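PDB 1ZB1: vacuolar-sorting protein BRO1 from Saccharomyces cerevisiae, which takes part in sorting cargo proteins into intralumenal vesicles of the multivesicular body and, as an adapter, recruits the deubiquitinase Doa4 to endosomes. Local coordinates for residues A[207-210]-A[211-215]; A[265-269]-A[270-274]; A[280-283]-A[284-288]. All blocks are in the same frame, centred on the assembly; numbering follows the deposited sequence.

Interaction 1 of 3, residues A[207-210]-A[211-215]; sequences QYTL and ISKLS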
# COMPACT_ATOMS: atom_id res chain seq x y z
N GLN A 207 -4.26 22.39 16.26
CA GLN A 207 -2.94 22.74 15.74
C GLN A 207 -3.02 22.99 14.24
O GLN A 207 -2.46 22.23 13.44
CB GLN A 207 -1.94 21.62 16.02
CG GLN A 207 -1.47 21.52 17.46
CD GLN A 207 -0.41 20.45 17.65
OE1 GLN A 207 -0.69 19.26 17.56
NE2 GLN A 207 0.82 20.88 17.90
N TYR A 208 -3.72 24.05 13.88
CA TYR A 208 -3.93 24.43 12.49
C TYR A 208 -2.72 24.24 11.59
O TYR A 208 -2.82 23.59 10.55
CB TYR A 208 -4.41 25.88 12.44
CG TYR A 208 -5.70 26.10 13.19
CD1 TYR A 208 -6.07 27.37 13.65
CD2 TYR A 208 -6.56 25.04 13.45
CE1 TYR A 208 -7.25 27.57 14.35
CE2 TYR A 208 -7.75 25.22 14.15
CZ TYR A 208 -8.09 26.49 14.60
OH TYR A 208 -9.25 26.66 15.30
N THR A 209 -1.59 24.79 12.00
CA THR A 209 -0.37 24.67 11.22
C THR A 209 0.01 23.21 10.93
O THR A 209 0.37 22.87 9.80
CB THR A 209 0.79 25.39 11.95
OG1 THR A 209 2.00 25.24 11.19
CG2 THR A 209 0.99 24.81 13.34
N LEU A 210 -0.09 22.36 11.94
CA LEU A 210 0.26 20.94 11.80
C LEU A 210 -0.64 20.25 10.77
O LEU A 210 -0.16 19.65 9.80
CB LEU A 210 0.11 20.22 13.14
CG LEU A 210 1.05 19.07 13.52
CD1 LEU A 210 0.33 18.16 14.50
CD2 LEU A 210 1.48 18.27 12.30
N ILE A 211 -1.95 20.32 10.99
CA ILE A 211 -2.92 19.70 10.09
C ILE A 211 -2.68 20.16 8.66
O ILE A 211 -2.68 19.35 7.73
CB ILE A 211 -4.37 20.04 10.52
CG1 ILE A 211 -4.73 19.30 11.81
CG2 ILE A 211 -5.36 19.62 9.43
CD1 ILE A 211 -3.87 19.64 12.98
N SER A 212 -2.44 21.45 8.48
CA SER A 212 -2.18 22.02 7.16
C SER A 212 -1.00 21.35 6.46
O SER A 212 -1.09 20.97 5.29
CB SER A 212 -1.93 23.52 7.28
OG SER A 212 -1.61 24.07 6.02
N LYS A 213 0.12 21.22 7.18
CA LYS A 213 1.32 20.61 6.62
C LYS A 213 1.12 19.14 6.28
O LYS A 213 1.55 18.67 5.23
CB LYS A 213 2.49 20.77 7.60
CG LYS A 213 2.69 22.20 8.07
CD LYS A 213 3.78 22.34 9.12
CE LYS A 213 5.16 22.31 8.49
NZ LYS A 213 6.19 22.77 9.47
N LEU A 214 0.47 18.41 7.19
CA LEU A 214 0.21 16.98 6.98
C LEU A 214 -0.76 16.77 5.82
O LEU A 214 -0.64 15.80 5.08
CB LEU A 214 -0.38 16.37 8.26
CG LEU A 214 0.57 16.29 9.46
CD1 LEU A 214 -0.19 15.89 10.70
CD2 LEU A 214 1.68 15.30 9.16
N SER A 215 -1.71 17.69 5.68
CA SER A 215 -2.69 17.61 4.61
C SER A 215 -2.01 17.85 3.28
O SER A 215 -2.33 17.20 2.29
CB SER A 215 -3.80 18.64 4.81
OG SER A 215 -4.64 18.27 5.89

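Interaction 2 of 3, residues A[265-269]-A[270-274]; sequences LHLEE and ENRVG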
# COMPACT_ATOMS: atom_id res chain seq x y z
N LEU A 265 -6.91 29.34 8.74
CA LEU A 265 -7.33 29.47 10.13
C LEU A 265 -6.14 29.92 10.98
O LEU A 265 -6.31 30.56 12.02
CB LEU A 265 -7.87 28.14 10.66
CG LEU A 265 -9.19 27.64 10.05
CD1 LEU A 265 -9.61 26.36 10.73
CD2 LEU A 265 -10.27 28.71 10.21
N HIS A 266 -4.94 29.57 10.53
CA HIS A 266 -3.72 29.96 11.23
C HIS A 266 -3.45 31.44 10.99
O HIS A 266 -3.11 32.18 11.91
CB HIS A 266 -2.55 29.11 10.74
CG HIS A 266 -1.21 29.70 11.04
ND1 HIS A 266 -0.42 30.28 10.06
CD2 HIS A 266 -0.53 29.85 12.20
CE1 HIS A 266 0.68 30.76 10.61
NE2 HIS A 266 0.63 30.52 11.91
N LEU A 267 -3.59 31.86 9.73
CA LEU A 267 -3.36 33.25 9.37
C LEU A 267 -4.29 34.18 10.15
O LEU A 267 -3.90 35.27 10.55
CB LEU A 267 -3.57 33.45 7.87
CG LEU A 267 -2.57 32.71 6.97
CD1 LEU A 267 -2.91 32.96 5.51
CD2 LEU A 267 -1.16 33.17 7.27
N GLU A 268 -5.52 33.73 10.37
CA GLU A 268 -6.50 34.51 11.12
C GLU A 268 -6.06 34.57 12.58
O GLU A 268 -6.31 35.55 13.28
CB GLU A 268 -7.88 33.87 11.04
CG GLU A 268 -8.85 34.41 12.09
CD GLU A 268 -10.20 33.73 12.05
OE1 GLU A 268 -10.24 32.48 11.94
OE2 GLU A 268 -11.22 34.43 12.15
N GLU A 269 -5.41 33.50 13.02
CA GLU A 269 -4.92 33.38 14.38
C GLU A 269 -3.76 34.36 14.56
O GLU A 269 -3.49 34.84 15.66
CB GLU A 269 -4.46 31.95 14.63
CG GLU A 269 -4.49 31.49 16.08
CD GLU A 269 -4.19 30.00 16.23
OE1 GLU A 269 -3.07 29.58 15.85
OE2 GLU A 269 -5.07 29.26 16.71
N GLU A 270 -3.07 34.66 13.46
CA GLU A 270 -1.94 35.59 13.48
C GLU A 270 -2.40 36.98 13.09
O GLU A 270 -1.59 37.84 12.74
CB GLU A 270 -0.86 35.13 12.49
CG GLU A 270 -0.29 33.75 12.76
CD GLU A 270 0.62 33.71 13.98
OE1 GLU A 270 0.12 33.91 15.11
OE2 GLU A 270 1.83 33.47 13.80
N ASN A 271 -3.71 37.20 13.13
CA ASN A 271 -4.29 38.49 12.77
C ASN A 271 -3.86 38.95 11.38
O ASN A 271 -3.66 40.15 11.15
CB ASN A 271 -3.91 39.56 13.80
CG ASN A 271 -4.55 39.31 15.15
OD1 ASN A 271 -5.77 39.25 15.27
ND2 ASN A 271 -3.72 39.17 16.18
N ARG A 272 -3.69 38.01 10.47
CA ARG A 272 -3.30 38.35 9.11
C ARG A 272 -4.46 38.09 8.15
O ARG A 272 -4.32 37.36 7.16
CB ARG A 272 -2.06 37.55 8.68
CG ARG A 272 -0.76 38.15 9.19
CD ARG A 272 0.44 37.62 8.43
NE ARG A 272 0.86 36.30 8.88
CZ ARG A 272 1.78 35.56 8.26
NH1 ARG A 272 2.38 36.01 7.17
NH2 ARG A 272 2.12 34.37 8.75
N VAL A 273 -5.60 38.70 8.45
CA VAL A 273 -6.79 38.56 7.63
C VAL A 273 -6.45 39.17 6.27
O VAL A 273 -5.47 39.90 6.14
CB VAL A 273 -7.98 39.31 8.25
CG1 VAL A 273 -9.25 39.02 7.47
CG2 VAL A 273 -8.14 38.90 9.71
N GLY A 274 -7.25 38.86 5.25
CA GLY A 274 -6.96 39.39 3.94
C GLY A 274 -5.98 38.43 3.28
O GLY A 274 -6.15 38.03 2.13

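Interaction 3 of 3, residues A[280-283]-A[284-288]; sequences LDFS and MQQLI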
# COMPACT_ATOMS: atom_id res chain seq x y z
N LEU A 280 -8.41 31.14 1.93
CA LEU A 280 -9.73 30.51 2.02
C LEU A 280 -10.30 30.51 0.61
O LEU A 280 -11.05 29.62 0.22
CB LEU A 280 -10.64 31.30 2.96
CG LEU A 280 -10.53 30.95 4.45
CD1 LEU A 280 -11.17 29.60 4.70
CD2 LEU A 280 -9.08 30.95 4.88
N ASP A 281 -9.90 31.52 -0.16
CA ASP A 281 -10.32 31.68 -1.54
C ASP A 281 -9.76 30.48 -2.31
O ASP A 281 -10.48 29.77 -3.01
CB ASP A 281 -9.74 32.98 -2.11
CG ASP A 281 -10.47 33.47 -3.33
OD1 ASP A 281 -10.49 32.75 -4.35
OD2 ASP A 281 -11.03 34.59 -3.27
N PHE A 282 -8.45 30.25 -2.15
CA PHE A 282 -7.77 29.14 -2.81
C PHE A 282 -8.36 27.80 -2.38
O PHE A 282 -8.53 26.90 -3.21
CB PHE A 282 -6.28 29.17 -2.47
CG PHE A 282 -5.50 28.03 -3.07
CD1 PHE A 282 -5.33 27.94 -4.45
CD2 PHE A 282 -4.95 27.04 -2.26
CE1 PHE A 282 -4.61 26.89 -5.02
CE2 PHE A 282 -4.23 25.98 -2.82
CZ PHE A 282 -4.06 25.91 -4.20
N SER A 283 -8.67 27.67 -1.10
CA SER A 283 -9.24 26.45 -0.57
C SER A 283 -10.55 26.10 -1.28
O SER A 283 -10.76 24.96 -1.69
CB SER A 283 -9.51 26.59 0.93
OG SER A 283 -10.04 25.40 1.47
N MET A 284 -11.42 27.10 -1.43
CA MET A 284 -12.71 26.91 -2.09
C MET A 284 -12.51 26.44 -3.53
O MET A 284 -13.23 25.57 -4.01
CB MET A 284 -13.51 28.21 -2.09
CG MET A 284 -14.89 28.10 -2.73
SD MET A 284 -16.02 27.02 -1.81
CE MET A 284 -15.86 25.50 -2.67
N GLN A 285 -11.53 27.03 -4.21
CA GLN A 285 -11.22 26.66 -5.59
C GLN A 285 -10.93 25.16 -5.68
O GLN A 285 -11.54 24.44 -6.46
CB GLN A 285 -9.99 27.44 -6.08
CG GLN A 285 -10.22 28.94 -6.25
CD GLN A 285 -8.93 29.69 -6.58
OE1 GLN A 285 -8.17 29.29 -7.47
NE2 GLN A 285 -8.67 30.77 -5.86
N GLN A 286 -9.98 24.71 -4.86
CA GLN A 286 -9.59 23.31 -4.83
C GLN A 286 -10.75 22.38 -4.49
O GLN A 286 -10.89 21.32 -5.09
CB GLN A 286 -8.44 23.11 -3.84
CG GLN A 286 -7.13 23.67 -4.34
CD GLN A 286 -6.71 23.06 -5.67
OE1 GLN A 286 -6.67 21.84 -5.81
NE2 GLN A 286 -6.40 23.91 -6.64
N LEU A 287 -11.57 22.76 -3.51
CA LEU A 287 -12.70 21.93 -3.14
C LEU A 287 -13.63 21.77 -4.35
O LEU A 287 -14.14 20.68 -4.62
CB LEU A 287 -13.47 22.54 -1.98
CG LEU A 287 -14.74 21.77 -1.60
CD1 LEU A 287 -14.38 20.38 -1.13
CD2 LEU A 287 -15.50 22.52 -0.51
N ILE A 288 -13.87 22.87 -5.06
CA ILE A 288 -14.74 22.81 -6.24
C ILE A 288 -14.10 21.90 -7.30
O ILE A 288 -14.80 21.12 -7.94
CB ILE A 288 -14.99 24.22 -6.82
CG1 ILE A 288 -15.85 25.03 -5.85
CG2 ILE A 288 -15.70 24.11 -8.17
CD1 ILE A 288 -15.99 26.50 -6.22

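Interaction 1 of 3, residues A[207-210]-A[211-215]
Ile211 folds its side chain back onto the residue at the N-cap of its own helix, Gln207. From CB the chain runs through CG1, which lies beside the backbone N and anti to the carbonyl carbon (chi1 -71°). That torsion carries the branch toward the start of the helix, while the other branch, CG2, takes the position anti to the backbone N. CB lies 3.9 Å from Tyr208 O, CG1 comes near Gln207 O, and rotation about CB-CG1 (chi2 61°) brings the terminal CD1 to 3.0 Å from the same Gln207 O, a close approach for a methyl group. CD1 also lies against CB of Gln207 and, at 4.0 Å, CB of Leu210. The carbonyl of Gln207 therefore has a methyl group pressed on it while it accepts the amide of Ile211, with N to O at 3.1 Å.

One turn further on, Leu210 and Leu214 meet through their methyl groups. CD2 of Leu210 is modelled 3.3 Å from CD1 of Leu214, closer than methyl groups normally come, and the exact length is doubtful. On another side of the helix Lys213 runs alongside Thr209, both pointing the same way, and its CG rests 3.0 Å from Thr209 O. Ser215 turns its hydroxyl back to the carbonyl of Ile211; OG donates to Ile211 O over 2.9 Å from above the carbonyl plane, and the same oxygen also accepts Ser215 N.

Leu214 continues into packing against Phe194, Val195 and Leu198 of helix 176-198, whereas Tyr208 lies against Glu269 of helix 242-269. The arrangement forms the first two turns of helix 208-230, begun by Gln207 at the N-cap and packed between helices 176-198 and 242-269 of the Bro1 domain.

Interaction 2 of 3, residues A[265-269]-A[270-274]
His266 and Glu270, one turn apart, meet with the CG methylene of the glutamate lying over one face of the imidazole ring. The histidine directs its ring toward the following turn by placing CG anti to the backbone N (chi1 160°). Glu270 holds CG beside its own backbone N and then bends at chi2 (-72°), which folds the carboxylate back near the ring rather than out along an extended chain. The resulting CH-pi contact puts CG 3.9 Å from the centroid of the His266 ring, and CG of Glu270 is 3.5 Å from NE2 of His266. The ring and carboxylate planes are turned 40° from each other.

Arg272 packs differently, on Leu267. Its guanidinium lies across the end of the leucine, whose CD2 sits over one face, offset toward the rim, 3.8 Å from NH2 of Arg272. The other terminal nitrogen, NH1, forms a salt bridge with Glu275 OE1.

The backbone beneath closes the helix in a Schellman motif. Arg272 N donates to Leu267 O over 2.7 Å, and Asn271 N makes a weak bond of 3.1 Å to Glu268 O. Asn271, with positive phi, is the C-prime residue of the motif, at which the helix ends.

With a methylene over one face of the imidazole and a methyl over one face of the guanidinium, the contact is held by backbone bonds and carbon packing. The charges of Glu268 and Arg272 are probably balanced by salt bridges to Lys313 of helix 303-322 and Glu275 of helix 275-290, respectively.

Interaction 3 of 3, residues A[280-283]-A[284-288]
Met284 opens the second segment by donating its backbone N to Leu280 O, and its CB rests 3.5 Å from Asp281 O. Next comes Gln285, whose side chain reaches back one turn to Asp281. CG lies beside the backbone N (chi1 -68°) and the extended chain lays the amide back along the helix, where NE2 donates a hydrogen bond of 3.1 Å to Asp281 OD1. The oxygen is met on its anti side, somewhat out of the carboxylate plane, and the amide and carboxylate planes stand nearly perpendicular, 87° apart. Gln286 approaches Phe282 differently. Its CG sits over one face of the ring, toward the rim, 4.1 Å from the ring centroid in a CH-pi contact, while NE2 passes 3.8 Å from CE1 of Phe282. The far oxygen, OE1, accepts from His253 of helix 242-269, which helps to fix the amide. Leu287 closes the contact by donating its N to Ser283 O at 3.0 Å, and Ser283 OG is bonded to Ser257 O. The glutamines thus divide their roles: Gln285 makes a polar bond within its own helix at the exposed side, whereas Gln286 covers an aromatic face and, with Ser283, ties it to helix 242-269.

Overall arrangement
The three contacts follow one another along the chain and lie on the same side of its centre, in neighbouring helices of the Bro1 domain. Interactions 1 and 2 touch directly, with centres about 14 Å apart: the ring of Tyr208 packs on helix 242-269, its CD1 3.6 Å from CB of Leu265. The end of that helix in interaction 2 leads through a short loop into helix 275-290, which carries interaction 3. Centres of interactions 2 and 3 are about 17 Å apart and their nearest atoms about 5 Å. Interaction 3 is likewise about 17 Å from interaction 1, between centres; helix 242-269 packs against the helices of both.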